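Local coordinates for uncharacterized protein YacP (PDB 5MQ8), which acts as an endoribonuclease of the PIN-clan NYN family, named Rae1, that takes part in ribosome-dependent mRNA decay in Bacillus subtilis, at residues 153-156 and 157-161; 50-54 and 55-59; 161-165 and 166-170. All blocks are in the same frame, centred on the assembly; numbering follows the deposited sequence.

In the fold
Contact 2 comes first along the chain. It lies at the C-terminal end of strand 47-52 in the parallel sheet of the YacP-like NYN domain, where the chain turns into the loop before strand 70-73. Contacts 1 and 3 follow in series on the last helix, 151-165, and share Phe161. Their centres are about 12 Å apart: contact 1 is helix interior, contact 3 the helix end. Contact 2 is distant from both, its centre about 31 Å from that of contact 1 and about 29 Å from that of contact 3. Contacts 1 and 3 touch the second subunit; contact 2 does not. Helix 151-165 thus lies against the second subunit in this assembly, whereas contact 2 belongs to the sheet of its own chain.

Contact 1 of 3, residues 153-156 and 157-161; sequences LSEE and VLKTF
Glu156 O takes two hydrogen bonds from Thr160. The hydroxyl OG1 of Thr160 donates to Glu156 O at 2.8 Å. The backbone N of Thr160 reaches the same Glu156 O at 3.1 Å, and the two donors come from opposite faces of the carbonyl plane. Thr160 OG1 lies anti to its own carbonyl carbon (chi1 -49°), which turns the hydroxyl back toward the preceding turn. A water bridges the pair further out. It donates to Glu156 OE1 and to Thr160 OG1, each at 2.7 Å, and so ties the bent glutamate chain to the hydroxyl.

The remaining backbone bonds are the i to i+4 ladder of an alpha-helix, here the middle of helix 151-165. Val157 N bonds to Leu153 O, Leu158 N to Ser154 O and Lys159 N to Glu155 O.

Side-chain carbons also pack on carbonyl oxygens one turn back. Val157 CG2 rests on Leu153 O at 3.4 Å. Lys159 CG lies 3.4 Å from Glu155 O. The Lys159 side chain crosses those of Glu155 and Glu156 at a slant, with its CD 4.2 Å from Glu156 OE2.

Lys159 makes no salt bridge to either glutamate: its NZ is 4.6 Å from Glu156 OE2. The Glu155 carboxylate is held by the second subunit instead, in a salt bridge to its Arg68 and hydrogen bonds to its Asn66 and Gln35.

Contact 2 of 3, residues 50-54 and 55-59; sequences VVFDA and HLVKG
Asp53 lies against His55 and Leu56 in an Asx turn just after strand 47-52, in the parallel sheet of the PIN-like NYN domain. The side chain leaves with CG anti to the backbone N (chi1 -177°), which carries it over the residues that follow. Asp53 CB packs on Leu56 CD1 at 3.8 Å. Asp53 CG lies against the same methyl, Leu56 CD1, at 3.7 Å, and the two side chains cross at a slant. At the tip, Asp53 OD1 accepts a hydrogen bond from His55 N at 3.0 Å, the i to i+2 bond of the Asx turn. It is bent, with an angle of 139° at the hydrogen, and the donor lies nearly in line with the C-O bond. OD1 also touches His55 CB. OD2 brushes Leu56 CD1.

The backbone O of Asp53 is gripped twice. Val57 N meets Asp53 O almost end-on at 3.0 Å, the i to i+4 bond of an alpha-turn. Leu56 N, at i+3, comes from above the carbonyl plane, 3.2 Å from Asp53 O.

Phe52 and Val57, both buried, pack together. Ring atom CD1 touches both valine methyls, and Val50 CG1 lies over one ring face, offset toward the rim. Phe73 also meets this ring, while Tyr9 of helix 8-14 packs on Val57. A water donates to both Ala54 O and Val57 O, each at 2.7 Å.

Contact 3 of 3, residues 161-165 and 166-170; sequences FEKWR and RGDLD
Lys163 O receives the shortest direct hydrogen bond of this helix end, from Asp168 N at 2.8 Å. The carbonyl is also packed by Asp168 CB, at 3.3 Å from Lys163 O. Inside that bond, Gly167 N donates to Trp164 O at 3.0 Å, with the donor standing 59° out of the carbonyl plane. A water donates to Trp164 O as well and accepts from Leu169 N.

Arg166 folds back along the helix. Its CG sits between the backbone N and the carbonyl carbon (chi1 72°), and a bend at chi3 brings the guanidinium over Glu162 O. Glu162 O lies 3.8 Å above the plane of the Arg166 guanidinium, over its centre, while Arg166 N donates to the same oxygen. The guanidinium edge has two partners in its plane. Arg166 NH1 forms a salt bridge with Asp168 OD2 at 3.5 Å. NH2 donates to a water, which in turn donates to Glu162 OE1. Arg166 NH2 and Glu162 OE1 are themselves 4.4 Å apart, too far for a salt bridge. The other carboxylate oxygen, Glu162 OE2, makes a salt bridge to Arg68 and a hydrogen bond to Ser42, both of the second subunit.

Leu169 turns back onto the last turn of the helix. Its CD1 meets Trp164 CB at 3.8 Å, and CD2 approaches Lys163 CB. Ile142 of the second subunit packs on the same leucine. Gly167 has positive phi (70°) and is the C-prime residue. The bond from Asp168 N to Lys163 O encloses the one from Gly167 N to Trp164 O, and this is the Schellman motif that ends helix 151-165.

Contact 1 of 3, residues 153-156 and 157-161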
ATOM      1  N   LEU A 153       3.687   1.669   2.753  1.00 30.87           N
ATOM      2  CA  LEU A 153       2.617   1.857   1.789  1.00 31.72           C
ATOM      3  C   LEU A 153       3.152   2.260   0.409  1.00 34.03           C
ATOM      4  O   LEU A 153       2.750   1.652  -0.587  1.00 32.44           O
ATOM      5  CB  LEU A 153       1.587   2.864   2.316  1.00 32.62           C
ATOM      6  CG  LEU A 153       0.384   3.162   1.425  1.00 38.49           C
ATOM      7  CD1 LEU A 153      -0.412   1.893   1.114  1.00 38.64           C
ATOM      8  CD2 LEU A 153      -0.511   4.171   2.079  1.00 41.17           C
ATOM      9  N   SER A 154       4.058   3.265   0.352  1.00 29.20           N
ATOM     10  CA  SER A 154       4.685   3.728  -0.885  1.00 28.19           C
ATOM     11  C   SER A 154       5.433   2.595  -1.569  1.00 31.94           C
ATOM     12  O   SER A 154       5.390   2.504  -2.794  1.00 32.21           O
ATOM     13  CB  SER A 154       5.637   4.889  -0.615  1.00 31.71           C
ATOM     14  OG  SER A 154       4.905   6.015  -0.157  1.00 41.57           O
ATOM     15  N   GLU A 155       6.097   1.732  -0.783  1.00 27.81           N
ATOM     16  CA  GLU A 155       6.800   0.562  -1.282  1.00 28.32           C
ATOM     17  C   GLU A 155       5.817  -0.417  -1.945  1.00 31.80           C
ATOM     18  O   GLU A 155       6.125  -0.956  -3.001  1.00 32.33           O
ATOM     19  CB  GLU A 155       7.623  -0.118  -0.166  1.00 29.77           C
ATOM     20  CG  GLU A 155       8.558  -1.213  -0.665  1.00 44.41           C
ATOM     21  CD  GLU A 155       9.497  -0.888  -1.821  1.00 61.12           C
ATOM     22  OE1 GLU A 155       9.898   0.288  -1.973  1.00 60.04           O
ATOM     23  OE2 GLU A 155       9.852  -1.829  -2.563  1.00 51.32           O
ATOM     24  N   GLU A 156       4.621  -0.586  -1.363  1.00 27.57           N
ATOM     25  CA  GLU A 156       3.567  -1.431  -1.938  1.00 26.46           C
ATOM     26  C   GLU A 156       2.958  -0.790  -3.209  1.00 30.35           C
ATOM     27  O   GLU A 156       2.694  -1.504  -4.172  1.00 30.51           O
ATOM     28  CB  GLU A 156       2.498  -1.782  -0.884  1.00 26.66           C
ATOM     29  CG  GLU A 156       1.682  -3.005  -1.228  1.00 33.22           C
ATOM     30  CD  GLU A 156       2.476  -4.280  -1.452  1.00 44.74           C
ATOM     31  OE1 GLU A 156       2.307  -4.882  -2.532  1.00 42.42           O
ATOM     32  OE2 GLU A 156       3.283  -4.660  -0.575  1.00 37.34           O
ATOM     33  N   VAL A 157       2.782   0.550  -3.224  1.00 26.93           N
ATOM     34  CA  VAL A 157       2.312   1.307  -4.402  1.00 26.84           C
ATOM     35  C   VAL A 157       3.328   1.070  -5.552  1.00 31.66           C
ATOM     36  O   VAL A 157       2.936   0.695  -6.663  1.00 31.48           O
ATOM     37  CB  VAL A 157       2.133   2.832  -4.100  1.00 30.35           C
ATOM     38  CG1 VAL A 157       1.959   3.658  -5.384  1.00 29.93           C
ATOM     39  CG2 VAL A 157       0.968   3.079  -3.147  1.00 29.85           C
ATOM     40  N   LEU A 158       4.626   1.269  -5.253  1.00 27.81           N
ATOM     41  CA  LEU A 158       5.721   1.092  -6.198  1.00 28.68           C
ATOM     42  C   LEU A 158       5.787  -0.335  -6.753  1.00 33.51           C
ATOM     43  O   LEU A 158       5.930  -0.491  -7.965  1.00 32.54           O
ATOM     44  CB  LEU A 158       7.067   1.539  -5.581  1.00 28.66           C
ATOM     45  CG  LEU A 158       8.263   1.628  -6.525  1.00 33.80           C
ATOM     46  CD1 LEU A 158       7.944   2.507  -7.755  1.00 35.41           C
ATOM     47  CD2 LEU A 158       9.498   2.182  -5.796  1.00 33.43           C
ATOM     48  N   LYS A 159       5.642  -1.359  -5.880  1.00 31.56           N
ATOM     49  CA  LYS A 159       5.607  -2.768  -6.285  1.00 32.94           C
ATOM     50  C   LYS A 159       4.468  -3.046  -7.274  1.00 37.69           C
ATOM     51  O   LYS A 159       4.692  -3.743  -8.262  1.00 38.04           O
ATOM     52  CB  LYS A 159       5.485  -3.690  -5.077  1.00 36.02           C
ATOM     53  CG  LYS A 159       6.808  -4.021  -4.398  1.00 49.73           C
ATOM     54  CD  LYS A 159       6.564  -4.882  -3.164  1.00 62.87           C
ATOM     55  CE  LYS A 159       7.321  -6.194  -3.161  1.00 81.77           C
ATOM     56  NZ  LYS A 159       6.996  -7.026  -1.967  1.00 93.09           N
ATOM     57  N   THR A 160       3.270  -2.470  -7.029  1.00 34.45           N
ATOM     58  CA  THR A 160       2.099  -2.591  -7.899  1.00 34.70           C
ATOM     59  C   THR A 160       2.372  -1.946  -9.283  1.00 40.71           C
ATOM     60  O   THR A 160       1.959  -2.506 -10.305  1.00 40.63           O
ATOM     61  CB  THR A 160       0.852  -2.000  -7.217  1.00 38.77           C
ATOM     62  OG1 THR A 160       0.741  -2.521  -5.893  1.00 41.80           O
ATOM     63  CG2 THR A 160      -0.431  -2.304  -7.978  1.00 35.70           C
ATOM     64  N   PHE A 161       3.047  -0.775  -9.301  1.00 37.45           N
ATOM     65  CA  PHE A 161       3.398  -0.040 -10.528  1.00 37.48           C
ATOM     66  C   PHE A 161       4.356  -0.872 -11.385  1.00 42.30           C
ATOM     67  O   PHE A 161       4.185  -0.954 -12.595  1.00 42.35           O
ATOM     68  CB  PHE A 161       4.011   1.342 -10.194  1.00 38.53           C
ATOM     69  CG  PHE A 161       4.569   2.117 -11.370  1.00 39.41           C
ATOM     70  CD1 PHE A 161       3.729   2.842 -12.210  1.00 41.97           C
ATOM     71  CD2 PHE A 161       5.939   2.150 -11.617  1.00 41.64           C
ATOM     72  CE1 PHE A 161       4.248   3.570 -13.293  1.00 42.48           C
ATOM     73  CE2 PHE A 161       6.456   2.869 -12.702  1.00 43.64           C
ATOM     74  CZ  PHE A 161       5.606   3.573 -13.532  1.00 41.34           C
TER
HETATM   75  O   HOH W   1       0.932  -5.036  -4.852  1.00 61.49           O

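Contact 2 of 3, residues 50-54 and 55-59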
ATOM      1  N   VAL A  50     -17.932 -14.915   6.308  1.00 28.45           N
ATOM      2  CA  VAL A  50     -18.301 -15.077   4.901  1.00 27.40           C
ATOM      3  C   VAL A  50     -18.536 -16.559   4.619  1.00 30.44           C
ATOM      4  O   VAL A  50     -17.645 -17.381   4.835  1.00 30.71           O
ATOM      5  CB  VAL A  50     -17.293 -14.412   3.921  1.00 29.95           C
ATOM      6  CG1 VAL A  50     -17.801 -14.474   2.482  1.00 28.83           C
ATOM      7  CG2 VAL A  50     -17.031 -12.960   4.315  1.00 29.75           C
ATOM      8  N   VAL A  51     -19.736 -16.881   4.139  1.00 26.15           N
ATOM      9  CA  VAL A  51     -20.160 -18.240   3.810  1.00 26.36           C
ATOM     10  C   VAL A  51     -20.237 -18.414   2.297  1.00 31.29           C
ATOM     11  O   VAL A  51     -21.003 -17.728   1.607  1.00 30.93           O
ATOM     12  CB  VAL A  51     -21.482 -18.636   4.539  1.00 30.61           C
ATOM     13  CG1 VAL A  51     -21.952 -20.042   4.144  1.00 30.99           C
ATOM     14  CG2 VAL A  51     -21.311 -18.541   6.045  1.00 30.28           C
ATOM     15  N   PHE A  52     -19.430 -19.327   1.793  1.00 28.72           N
ATOM     16  CA  PHE A  52     -19.372 -19.644   0.386  1.00 28.72           C
ATOM     17  C   PHE A  52     -19.954 -21.023   0.129  1.00 34.40           C
ATOM     18  O   PHE A  52     -19.593 -21.998   0.799  1.00 33.57           O
ATOM     19  CB  PHE A  52     -17.930 -19.597  -0.138  1.00 30.71           C
ATOM     20  CG  PHE A  52     -17.315 -18.222  -0.221  1.00 33.32           C
ATOM     21  CD1 PHE A  52     -17.780 -17.284  -1.140  1.00 36.28           C
ATOM     22  CD2 PHE A  52     -16.225 -17.881   0.573  1.00 35.60           C
ATOM     23  CE1 PHE A  52     -17.183 -16.018  -1.238  1.00 36.77           C
ATOM     24  CE2 PHE A  52     -15.631 -16.614   0.472  1.00 37.72           C
ATOM     25  CZ  PHE A  52     -16.121 -15.690  -0.425  1.00 35.51           C
ATOM     26  N   ASP A  53     -20.842 -21.103  -0.863  1.00 31.75           N
ATOM     27  CA  ASP A  53     -21.407 -22.362  -1.293  1.00 32.55           C
ATOM     28  C   ASP A  53     -20.226 -23.091  -1.989  1.00 37.59           C
ATOM     29  O   ASP A  53     -19.697 -22.583  -2.980  1.00 35.84           O
ATOM     30  CB  ASP A  53     -22.561 -22.103  -2.283  1.00 34.70           C
ATOM     31  CG  ASP A  53     -23.259 -23.376  -2.733  1.00 41.08           C
ATOM     32  OD1 ASP A  53     -22.591 -24.224  -3.377  1.00 40.56           O
ATOM     33  OD2 ASP A  53     -24.463 -23.532  -2.426  1.00 41.46           O
ATOM     34  N   ALA A  54     -19.787 -24.240  -1.421  1.00 37.00           N
ATOM     35  CA  ALA A  54     -18.644 -25.029  -1.913  1.00 38.39           C
ATOM     36  C   ALA A  54     -18.775 -25.568  -3.355  1.00 45.68           C
ATOM     37  O   ALA A  54     -17.755 -25.858  -3.986  1.00 45.45           O
ATOM     38  CB  ALA A  54     -18.347 -26.169  -0.950  1.00 38.93           C
ATOM     39  N   HIS A  55     -20.009 -25.703  -3.874  1.00 44.95           N
ATOM     40  CA  HIS A  55     -20.226 -26.164  -5.249  1.00 46.41           C
ATOM     41  C   HIS A  55     -20.120 -25.054  -6.295  1.00 51.84           C
ATOM     42  O   HIS A  55     -19.987 -25.360  -7.486  1.00 52.25           O
ATOM     43  CB  HIS A  55     -21.549 -26.927  -5.390  1.00 47.32           C
ATOM     44  CG  HIS A  55     -21.476 -28.270  -4.747  1.00 50.97           C
ATOM     45  ND1 HIS A  55     -20.786 -29.321  -5.343  1.00 52.83           N
ATOM     46  CD2 HIS A  55     -21.908 -28.663  -3.529  1.00 52.77           C
ATOM     47  CE1 HIS A  55     -20.860 -30.324  -4.487  1.00 52.41           C
ATOM     48  NE2 HIS A  55     -21.519 -29.973  -3.379  1.00 52.80           N
ATOM     49  N   LEU A  56     -20.166 -23.778  -5.863  1.00 47.01           N
ATOM     50  CA  LEU A  56     -20.100 -22.633  -6.781  1.00 45.98           C
ATOM     51  C   LEU A  56     -18.805 -21.820  -6.671  1.00 48.18           C
ATOM     52  O   LEU A  56     -18.376 -21.209  -7.656  1.00 48.54           O
ATOM     53  CB  LEU A  56     -21.320 -21.713  -6.585  1.00 45.77           C
ATOM     54  CG  LEU A  56     -22.710 -22.360  -6.700  1.00 49.82           C
ATOM     55  CD1 LEU A  56     -23.732 -21.591  -5.899  1.00 48.88           C
ATOM     56  CD2 LEU A  56     -23.147 -22.475  -8.151  1.00 53.02           C
ATOM     57  N   VAL A  57     -18.204 -21.772  -5.471  1.00 42.06           N
ATOM     58  CA  VAL A  57     -16.992 -20.987  -5.250  1.00 40.98           C
ATOM     59  C   VAL A  57     -15.806 -21.888  -4.927  1.00 45.15           C
ATOM     60  O   VAL A  57     -15.930 -22.818  -4.123  1.00 44.62           O
ATOM     61  CB  VAL A  57     -17.193 -19.868  -4.183  1.00 44.00           C
ATOM     62  CG1 VAL A  57     -15.956 -18.965  -4.069  1.00 43.34           C
ATOM     63  CG2 VAL A  57     -18.441 -19.030  -4.477  1.00 43.20           C
ATOM     64  N   LYS A  58     -14.657 -21.582  -5.560  1.00 42.63           N
ATOM     65  CA  LYS A  58     -13.373 -22.265  -5.411  1.00 43.37           C
ATOM     66  C   LYS A  58     -12.938 -22.278  -3.946  1.00 49.15           C
ATOM     67  O   LYS A  58     -12.940 -21.233  -3.286  1.00 47.70           O
ATOM     68  CB  LYS A  58     -12.323 -21.563  -6.295  1.00 46.02           C
ATOM     69  CG  LYS A  58     -10.883 -22.030  -6.123  1.00 59.47           C
ATOM     70  CD  LYS A  58     -10.484 -23.192  -7.011  1.00 70.64           C
ATOM     71  CE  LYS A  58      -9.307 -23.943  -6.430  1.00 85.87           C
ATOM     72  NZ  LYS A  58      -8.053 -23.134  -6.442  1.00 96.93           N
ATOM     73  N   GLY A  59     -12.591 -23.471  -3.463  1.00 48.55           N
ATOM     74  CA  GLY A  59     -12.118 -23.693  -2.103  1.00 49.37           C
ATOM     75  C   GLY A  59     -10.754 -23.076  -1.871  1.00 57.01           C
ATOM     76  O   GLY A  59      -9.974 -22.893  -2.816  1.00 55.29           O
TER
HETATM   77  O   HOH W   2     -15.371 -25.181  -2.937  1.00 35.55           O

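Contact 3 of 3, residues 161-165 and 166-170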
ATOM      1  N   PHE A 161       3.047  -0.775  -9.301  1.00 37.45           N
ATOM      2  CA  PHE A 161       3.398  -0.040 -10.528  1.00 37.48           C
ATOM      3  C   PHE A 161       4.356  -0.872 -11.385  1.00 42.30           C
ATOM      4  O   PHE A 161       4.185  -0.954 -12.595  1.00 42.35           O
ATOM      5  CB  PHE A 161       4.011   1.342 -10.194  1.00 38.53           C
ATOM      6  CG  PHE A 161       4.569   2.117 -11.370  1.00 39.41           C
ATOM      7  CD1 PHE A 161       3.729   2.842 -12.210  1.00 41.97           C
ATOM      8  CD2 PHE A 161       5.939   2.150 -11.617  1.00 41.64           C
ATOM      9  CE1 PHE A 161       4.248   3.570 -13.293  1.00 42.48           C
ATOM     10  CE2 PHE A 161       6.456   2.869 -12.702  1.00 43.64           C
ATOM     11  CZ  PHE A 161       5.606   3.573 -13.532  1.00 41.34           C
ATOM     12  N   GLU A 162       5.347  -1.491 -10.741  1.00 39.44           N
ATOM     13  CA  GLU A 162       6.347  -2.324 -11.391  1.00 39.50           C
ATOM     14  C   GLU A 162       5.749  -3.639 -11.889  1.00 46.80           C
ATOM     15  O   GLU A 162       6.104  -4.074 -12.984  1.00 45.73           O
ATOM     16  CB  GLU A 162       7.529  -2.573 -10.462  1.00 39.97           C
ATOM     17  CG  GLU A 162       8.334  -1.316 -10.190  1.00 45.38           C
ATOM     18  CD  GLU A 162       9.340  -1.439  -9.062  1.00 53.64           C
ATOM     19  OE1 GLU A 162       9.156  -2.307  -8.180  1.00 39.16           O
ATOM     20  OE2 GLU A 162      10.315  -0.659  -9.055  1.00 47.07           O
ATOM     21  N   LYS A 163       4.826  -4.254 -11.101  1.00 45.95           N
ATOM     22  CA  LYS A 163       4.105  -5.479 -11.476  1.00 46.26           C
ATOM     23  C   LYS A 163       3.315  -5.203 -12.760  1.00 51.63           C
ATOM     24  O   LYS A 163       3.435  -5.969 -13.714  1.00 50.57           O
ATOM     25  CB  LYS A 163       3.149  -5.926 -10.359  1.00 48.26           C
ATOM     26  CG  LYS A 163       3.681  -7.065  -9.509  1.00 56.35           C
ATOM     27  CD  LYS A 163       2.747  -7.363  -8.354  1.00 62.15           C
ATOM     28  CE  LYS A 163       3.406  -7.115  -7.024  1.00 71.63           C
ATOM     29  NZ  LYS A 163       2.416  -7.082  -5.921  1.00 76.54           N
ATOM     30  N   TRP A 164       2.567  -4.072 -12.801  1.00 49.63           N
ATOM     31  CA  TRP A 164       1.811  -3.671 -13.982  1.00 51.28           C
ATOM     32  C   TRP A 164       2.719  -3.493 -15.220  1.00 55.38           C
ATOM     33  O   TRP A 164       2.428  -4.066 -16.276  1.00 55.88           O
ATOM     34  CB  TRP A 164       0.978  -2.398 -13.725  1.00 51.03           C
ATOM     35  CG  TRP A 164       0.544  -1.705 -14.992  1.00 53.02           C
ATOM     36  CD1 TRP A 164      -0.472  -2.078 -15.825  1.00 56.17           C
ATOM     37  CD2 TRP A 164       1.197  -0.592 -15.630  1.00 53.26           C
ATOM     38  NE1 TRP A 164      -0.526  -1.238 -16.917  1.00 55.92           N
ATOM     39  CE2 TRP A 164       0.498  -0.328 -16.833  1.00 57.67           C
ATOM     40  CE3 TRP A 164       2.305   0.211 -15.299  1.00 54.46           C
ATOM     41  CZ2 TRP A 164       0.871   0.707 -17.705  1.00 57.18           C
ATOM     42  CZ3 TRP A 164       2.676   1.230 -16.163  1.00 56.18           C
ATOM     43  CH2 TRP A 164       1.970   1.467 -17.352  1.00 57.02           C
ATOM     44  N   ARG A 165       3.798  -2.697 -15.080  1.00 50.50           N
ATOM     45  CA  ARG A 165       4.745  -2.361 -16.148  1.00 49.54           C
ATOM     46  C   ARG A 165       5.388  -3.585 -16.810  1.00 53.47           C
ATOM     47  O   ARG A 165       5.538  -3.596 -18.027  1.00 53.25           O
ATOM     48  CB  ARG A 165       5.797  -1.373 -15.628  1.00 46.65           C
ATOM     49  CG  ARG A 165       6.566  -0.640 -16.720  1.00 50.52           C
ATOM     50  CD  ARG A 165       7.421   0.497 -16.171  1.00 50.94           C
ATOM     51  NE  ARG A 165       8.342   0.046 -15.125  1.00 49.04           N
ATOM     52  CZ  ARG A 165       9.158   0.845 -14.444  1.00 58.34           C
ATOM     53  NH1 ARG A 165       9.200   2.148 -14.708  1.00 41.69           N
ATOM     54  NH2 ARG A 165       9.949   0.346 -13.503  1.00 35.70           N
ATOM     55  N   ARG A 166       5.742  -4.611 -16.019  1.00 50.50           N
ATOM     56  CA  ARG A 166       6.351  -5.838 -16.533  1.00 50.76           C
ATOM     57  C   ARG A 166       5.293  -6.899 -16.981  1.00 56.59           C
ATOM     58  O   ARG A 166       5.650  -8.033 -17.309  1.00 56.21           O
ATOM     59  CB  ARG A 166       7.383  -6.403 -15.539  1.00 49.47           C
ATOM     60  CG  ARG A 166       6.804  -7.021 -14.274  1.00 60.30           C
ATOM     61  CD  ARG A 166       7.852  -7.805 -13.512  1.00 68.80           C
ATOM     62  NE  ARG A 166       8.725  -6.924 -12.741  1.00 80.39           N
ATOM     63  CZ  ARG A 166       8.540  -6.613 -11.462  1.00 90.35           C
ATOM     64  NH1 ARG A 166       7.515  -7.126 -10.788  1.00 64.46           N
ATOM     65  NH2 ARG A 166       9.383  -5.797 -10.843  1.00 80.81           N
ATOM     66  N   GLY A 167       4.021  -6.494 -17.019  1.00 54.62           N
ATOM     67  CA  GLY A 167       2.896  -7.329 -17.435  1.00 55.21           C
ATOM     68  C   GLY A 167       2.504  -8.460 -16.497  1.00 60.25           C
ATOM     69  O   GLY A 167       1.948  -9.466 -16.955  1.00 60.75           O
ATOM     70  N   ASP A 168       2.769  -8.314 -15.178  1.00 55.39           N
ATOM     71  CA  ASP A 168       2.419  -9.329 -14.181  1.00 54.62           C
ATOM     72  C   ASP A 168       0.916  -9.341 -13.864  1.00 57.15           C
ATOM     73  O   ASP A 168       0.409 -10.350 -13.375  1.00 56.88           O
ATOM     74  CB  ASP A 168       3.241  -9.146 -12.885  1.00 56.68           C
ATOM     75  CG  ASP A 168       4.689  -9.618 -12.918  1.00 68.03           C
ATOM     76  OD1 ASP A 168       5.188  -9.943 -14.022  1.00 69.61           O
ATOM     77  OD2 ASP A 168       5.326  -9.656 -11.841  1.00 72.57           O
ATOM     78  N   LEU A 169       0.207  -8.231 -14.138  1.00 53.69           N
ATOM     79  CA  LEU A 169      -1.231  -8.118 -13.863  1.00 53.53           C
ATOM     80  C   LEU A 169      -2.115  -8.389 -15.105  1.00 59.37           C
ATOM     81  O   LEU A 169      -3.348  -8.286 -15.024  1.00 59.34           O
ATOM     82  CB  LEU A 169      -1.577  -6.754 -13.205  1.00 53.03           C
ATOM     83  CG  LEU A 169      -0.699  -6.272 -12.025  1.00 56.60           C
ATOM     84  CD1 LEU A 169      -1.033  -4.840 -11.649  1.00 55.91           C
ATOM     85  CD2 LEU A 169      -0.834  -7.182 -10.803  1.00 57.47           C
ATOM     86  N   ASP A 170      -1.485  -8.756 -16.241  1.00 56.41           N
ATOM     87  CA  ASP A 170      -2.177  -9.068 -17.500  1.00 56.11           C
ATOM     88  C   ASP A 170      -3.095 -10.292 -17.343  1.00 58.96           C
ATOM     89  O   ASP A 170      -4.237 -10.251 -17.802  1.00 59.02           O
ATOM     90  CB  ASP A 170      -1.169  -9.284 -18.644  1.00 57.77           C
ATOM     91  CG  ASP A 170      -0.467  -8.034 -19.150  1.00 67.68           C
ATOM     92  OD1 ASP A 170      -1.059  -6.928 -19.042  1.00 67.96           O
ATOM     93  OD2 ASP A 170       0.637  -8.167 -19.727  1.00 73.42           O
TER
HETATM   94  O   HOH W   3       8.547  -5.057  -8.299  1.00 47.55           O
HETATM   95  O   HOH W   4       0.197  -5.932 -15.971  1.00 48.31           O